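Local coordinates for Thiol:disulfide interchange protein DsbA (Neisseria meningitidis MC58, PDB 3HZ8), which probably acts as a periplasmic thiol-disulfide oxidoreductase of the DsbA type, passing its redox-active disulfide to substrate proteins, at residues G33-H38 / L71-L76; E62-V65 / E69-T72. The protein carries 1 engineered substitution. All coordinates share one frame; numbering follows the deposited sequence. Where two conformers were deposited one is given.

In the fold
Both contacts fasten the start of helix 71-83, the first helix of the segment inserted into the thioredoxin fold of DsbA proteins, to the chain just past the C-terminal ends of the neighbouring parallel strands 26-32 and 57-63. In interaction 1 the turn leading into the redox-active Cys-36–Cys-39 disulfide packs on the helix; in interaction 2 the end of strand 57-63 meets the helix start after a short connection. Their centres lie about 6 Å apart, and both include Leu-71 and Thr-72. His-63 joins them, its NE2 lying 2.9 Å from the backbone N of Tyr-34 and 3.5 Å from CB of Leu-73, while Met-70 CE comes within 3.5 Å of Phe-35 CE2.

Interaction 1: residues G33-H38 / L71-L76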
loop_
_atom_site.group_PDB
_atom_site.type_symbol
_atom_site.label_atom_id
_atom_site.label_comp_id
_atom_site.label_asym_id
_atom_site.label_seq_id
_atom_site.Cartn_x
_atom_site.Cartn_y
_atom_site.Cartn_z
ATOM N N GLY A 33 -2.862 3.717 5.799
ATOM C CA GLY A 33 -3.400 3.153 7.041
ATOM C C GLY A 33 -4.872 2.876 6.811
ATOM O O GLY A 33 -5.533 3.618 6.076
ATOM N N TYR A 34 -5.401 1.823 7.434
ATOM C CA TYR A 34 -6.831 1.511 7.277
ATOM C C TYR A 34 -7.760 2.535 7.983
ATOM O O TYR A 34 -8.954 2.604 7.686
ATOM C CB TYR A 34 -7.132 0.100 7.779
ATOM C CG TYR A 34 -6.707 -1.010 6.853
ATOM C CD1 TYR A 34 -7.164 -1.060 5.533
ATOM C CD2 TYR A 34 -5.889 -2.037 7.306
ATOM C CE1 TYR A 34 -6.809 -2.116 4.677
ATOM C CE2 TYR A 34 -5.524 -3.093 6.459
ATOM C CZ TYR A 34 -5.978 -3.124 5.140
ATOM O OH TYR A 34 -5.621 -4.184 4.313
ATOM N N PHE A 35 -7.203 3.327 8.895
ATOM C CA PHE A 35 -7.967 4.364 9.634
ATOM C C PHE A 35 -8.086 5.659 8.850
ATOM O O PHE A 35 -8.682 6.617 9.329
ATOM C CB PHE A 35 -7.213 4.712 10.921
ATOM C CG PHE A 35 -5.741 4.950 10.683
ATOM C CD1 PHE A 35 -5.311 6.105 10.025
ATOM C CD2 PHE A 35 -4.785 4.002 11.060
ATOM C CE1 PHE A 35 -3.965 6.331 9.753
ATOM C CE2 PHE A 35 -3.443 4.213 10.783
ATOM C CZ PHE A 35 -3.025 5.377 10.128
ATOM N N CYS A 36 -7.458 5.708 7.673
ATOM C CA CYS A 36 -7.156 6.957 6.974
ATOM C C CYS A 36 -8.210 7.303 5.898
ATOM O O CYS A 36 -8.291 6.629 4.871
ATOM C CB CYS A 36 -5.730 6.811 6.393
ATOM S SG CYS A 36 -5.193 7.902 5.061
ATOM N N PRO A 37 -9.035 8.351 6.138
ATOM C CA PRO A 37 -10.042 8.667 5.125
ATOM C C PRO A 37 -9.521 8.972 3.725
ATOM O O PRO A 37 -10.121 8.521 2.749
ATOM C CB PRO A 37 -10.778 9.876 5.719
ATOM C CG PRO A 37 -10.600 9.707 7.199
ATOM C CD PRO A 37 -9.176 9.227 7.320
ATOM N N HIS A 38 -8.417 9.696 3.612
ATOM C CA HIS A 38 -7.896 10.000 2.283
ATOM C C HIS A 38 -7.379 8.741 1.605
ATOM O O HIS A 38 -7.454 8.613 0.377
ATOM C CB HIS A 38 -6.852 11.112 2.341
ATOM C CG HIS A 38 -7.453 12.479 2.466
ATOM N ND1 HIS A 38 -8.732 12.765 2.040
ATOM C CD2 HIS A 38 -6.944 13.641 2.939
ATOM C CE1 HIS A 38 -8.994 14.040 2.266
ATOM N NE2 HIS A 38 -7.923 14.596 2.803
ATOM N N LEU A 71 0.400 -1.907 15.242
ATOM C CA LEU A 71 0.975 -3.138 14.701
ATOM C C LEU A 71 -0.101 -4.147 14.299
ATOM O O LEU A 71 0.060 -4.844 13.320
ATOM C CB LEU A 71 1.992 -3.762 15.673
ATOM C CG LEU A 71 2.901 -4.862 15.108
ATOM C CD1 LEU A 71 3.764 -4.342 13.971
ATOM C CD2 LEU A 71 3.769 -5.458 16.210
ATOM N N THR A 72 -1.199 -4.201 15.055
ATOM C CA THR A 72 -2.308 -5.108 14.727
ATOM C C THR A 72 -2.906 -4.815 13.346
ATOM O O THR A 72 -3.238 -5.735 12.582
ATOM C CB THR A 72 -3.398 -5.065 15.827
ATOM O OG1 THR A 72 -2.839 -5.548 17.060
ATOM C CG2 THR A 72 -4.626 -5.924 15.435
ATOM N N LEU A 73 -3.005 -3.529 13.017
ATOM C CA LEU A 73 -3.521 -3.145 11.707
ATOM C C LEU A 73 -2.544 -3.501 10.602
ATOM O O LEU A 73 -2.953 -3.888 9.515
ATOM C CB LEU A 73 -3.836 -1.643 11.664
ATOM C CG LEU A 73 -4.976 -1.149 12.565
ATOM C CD1 LEU A 73 -5.114 0.383 12.500
ATOM C CD2 LEU A 73 -6.312 -1.868 12.233
ATOM N N ALA A 74 -1.250 -3.349 10.868
ATOM C CA ALA A 74 -0.235 -3.798 9.916
ATOM C C ALA A 74 -0.284 -5.325 9.720
ATOM O O ALA A 74 -0.140 -5.811 8.585
ATOM C CB ALA A 74 1.150 -3.325 10.341
ATOM N N ARG A 75 -0.515 -6.082 10.799
ATOM C CA ARG A 75 -0.675 -7.533 10.678
ATOM C C ARG A 75 -1.908 -7.905 9.842
ATOM O O ARG A 75 -1.873 -8.874 9.067
ATOM C CB ARG A 75 -0.749 -8.191 12.058
ATOM C CG ARG A 75 -0.430 -9.677 11.992
ATOM C CD ARG A 75 -0.279 -10.331 13.357
ATOM N NE ARG A 75 0.171 -11.703 13.169
ATOM C CZ ARG A 75 0.356 -12.585 14.148
ATOM N NH1 ARG A 75 0.122 -12.243 15.407
ATOM N NH2 ARG A 75 0.770 -13.818 13.852
ATOM N N LEU A 76 -2.994 -7.146 10.004
ATOM C CA LEU A 76 -4.162 -7.286 9.120
ATOM C C LEU A 76 -3.801 -7.031 7.658
ATOM O O LEU A 76 -4.210 -7.798 6.783
ATOM C CB LEU A 76 -5.300 -6.353 9.550
ATOM C CG LEU A 76 -6.543 -6.334 8.650
ATOM C CD1 LEU A 76 -7.100 -7.736 8.419
ATOM C CD2 LEU A 76 -7.594 -5.390 9.187
#
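The turn that leads into the CxxC motif of the thioredoxin fold meets the helical insert of DsbA here: Tyr-34 and Phe-35, in the type I turn from Gly-33 to Cys-36, lean on Leu-73 and Leu-76 of helix 71-83. Cys-36, where the turn ends, is the N-cap of helix 37-50 and is disulfide-bonded to Cys-39. The backbones are closest at Tyr-34 and Leu-73, with CA atoms 7.2 Å apart, and no hydrogen bond joins the segments. Tyr-34 presents the CE2 corner of its ring to the helix. There CE2 lies 4.0 Å from Leu-76 CG, the two side chains crossing at about a right angle, while the carbonyl O of Leu-73 sits at the ring edge, 4.1 Å from CE2. Farther along the ring, the hydroxyl of Tyr-34 is hydrogen-bonded to Asn-92 of helix 88-101, which also covers this contact through Ile-95 and Met-99. Phe-35 has its CG between the backbone N and carbonyl carbon (chi1 47°), which brings Gly-33 CA to 3.8 Å above the ring plane, displaced toward the rim. The Phe-35 ring turns an edge to the helix, where Leu-73 CD1 lies in its plane, 3.9 Å from CD2.

Interaction 2: residues E62-V65 / E69-T72; sequences EHVV and EMLT
The chain leaves strand 57-63 at His-63 and comes back after a short connection to begin helix 71-83, bringing the CA atoms of Val-65 and Met-70 to 5.4 Å, with no hydrogen bond between the two segments. Met-70 carries most of the contact. Its CG stands anti to the backbone N (chi1 -165°), which carries the side chain across to the residues just after the strand, and a bend at chi3 (-68°) then turns the terminal CE toward Phe-35. On the way SD passes 3.3 Å from the carbonyl O of Val-64 and 3.9 Å from CA of Val-65. The side chains of Val-64 and Met-70 run side by side, pointing the same way, with Val-64 CG2 4.1 Å from the sulfur. His-63 crosses Met-70 at about a right angle, its CE1 4.0 Å from Met-70 CG; the sulfur lies farther off, at the ring edge. A hydrogen bond from His-63 ND1 to Val-64 O, the carbonyl of the next residue, is 2.8 Å long. Fairly straight at 162°, it fixes the ring's rotation: the oxygen lies nearly in the ring plane, and the nitrogen meets a lone pair of that carbonyl. This same oxygen therefore has the imidazole N-H and the Met-70 thioether as neighbours. Val-65 brings CG1 to 4.1 Å from the backbone N of Leu-71, and its side chain also touches Ala-74 one turn along the helix. The arrangement is that of a DsbA-type thioredoxin domain, in which a helical insert follows this parallel edge strand of the central sheet.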
loop_
_atom_site.group_PDB
_atom_site.type_symbol
_atom_site.label_atom_id
_atom_site.label_comp_id
_atom_site.label_asym_id
_atom_site.label_seq_id
_atom_site.Cartn_x
_atom_site.Cartn_y
_atom_site.Cartn_z
ATOM N N GLU A 62 2.079 -1.121 1.953
ATOM C CA GLU A 62 2.637 -1.296 3.299
ATOM C C GLU A 62 1.859 -0.402 4.261
ATOM O O GLU A 62 1.645 0.784 3.969
ATOM C CB GLU A 62 4.117 -0.890 3.320
ATOM C CG GLU A 62 5.016 -1.601 2.277
ATOM C CD GLU A 62 5.260 -3.094 2.572
ATOM O OE1 GLU A 62 4.883 -3.573 3.664
ATOM O OE2 GLU A 62 5.840 -3.791 1.706
ATOM N N HIS A 63 1.416 -0.967 5.382
ATOM C CA HIS A 63 0.666 -0.197 6.388
ATOM C C HIS A 63 1.655 0.473 7.322
ATOM O O HIS A 63 2.579 -0.181 7.816
ATOM C CB HIS A 63 -0.251 -1.137 7.183
ATOM C CG HIS A 63 -1.354 -0.458 7.934
ATOM N ND1 HIS A 63 -1.146 0.344 9.037
ATOM C CD2 HIS A 63 -2.696 -0.515 7.763
ATOM C CE1 HIS A 63 -2.309 0.795 9.478
ATOM N NE2 HIS A 63 -3.268 0.271 8.737
ATOM N N VAL A 64 1.484 1.773 7.565
ATOM C CA VAL A 64 2.380 2.465 8.500
ATOM C C VAL A 64 2.195 1.950 9.933
ATOM O O VAL A 64 1.126 1.442 10.293
ATOM C CB VAL A 64 2.214 4.020 8.473
ATOM C CG1 VAL A 64 2.691 4.579 7.131
ATOM C CG2 VAL A 64 0.783 4.465 8.815
ATOM N N VAL A 65 3.247 2.065 10.747
ATOM C CA VAL A 65 3.146 1.746 12.175
ATOM C C VAL A 65 3.726 2.929 12.948
ATOM O O VAL A 65 4.942 3.137 12.960
ATOM C CB VAL A 65 3.854 0.415 12.540
ATOM C CG1 VAL A 65 3.763 0.146 14.048
ATOM C CG2 VAL A 65 3.277 -0.738 11.723
ATOM N N GLU A 69 0.138 0.182 19.204
ATOM C CA GLU A 69 -1.230 -0.284 19.006
ATOM C C GLU A 69 -1.563 -0.486 17.531
ATOM O O GLU A 69 -2.530 -1.163 17.197
ATOM C CB GLU A 69 -2.214 0.711 19.619
ATOM C CG GLU A 69 -2.165 0.778 21.139
ATOM C CD GLU A 69 -1.140 1.778 21.671
ATOM O OE1 GLU A 69 -0.361 2.362 20.877
ATOM O OE2 GLU A 69 -1.114 1.988 22.903
ATOM N N MET A 70 -0.753 0.105 16.661
ATOM C CA MET A 70 -1.010 0.083 15.215
ATOM C C MET A 70 -0.455 -1.169 14.533
ATOM O O MET A 70 -0.811 -1.459 13.391
ATOM C CB MET A 70 -0.465 1.368 14.571
ATOM C CG MET A 70 -0.970 1.663 13.159
ATOM S SD MET A 70 -0.426 3.263 12.508
ATOM C CE MET A 70 -1.325 4.423 13.574
ATOM N N LEU A 71 0.400 -1.907 15.242
ATOM C CA LEU A 71 0.975 -3.138 14.701
ATOM C C LEU A 71 -0.101 -4.147 14.299
ATOM O O LEU A 71 0.060 -4.844 13.320
ATOM C CB LEU A 71 1.992 -3.762 15.673
ATOM C CG LEU A 71 2.901 -4.862 15.108
ATOM C CD1 LEU A 71 3.764 -4.342 13.971
ATOM C CD2 LEU A 71 3.769 -5.458 16.210
ATOM N N THR A 72 -1.199 -4.201 15.055
ATOM C CA THR A 72 -2.308 -5.108 14.727
ATOM C C THR A 72 -2.906 -4.815 13.346
ATOM O O THR A 72 -3.238 -5.735 12.582
ATOM C CB THR A 72 -3.398 -5.065 15.827
ATOM O OG1 THR A 72 -2.839 -5.548 17.060
ATOM C CG2 THR A 72 -4.626 -5.924 15.435
#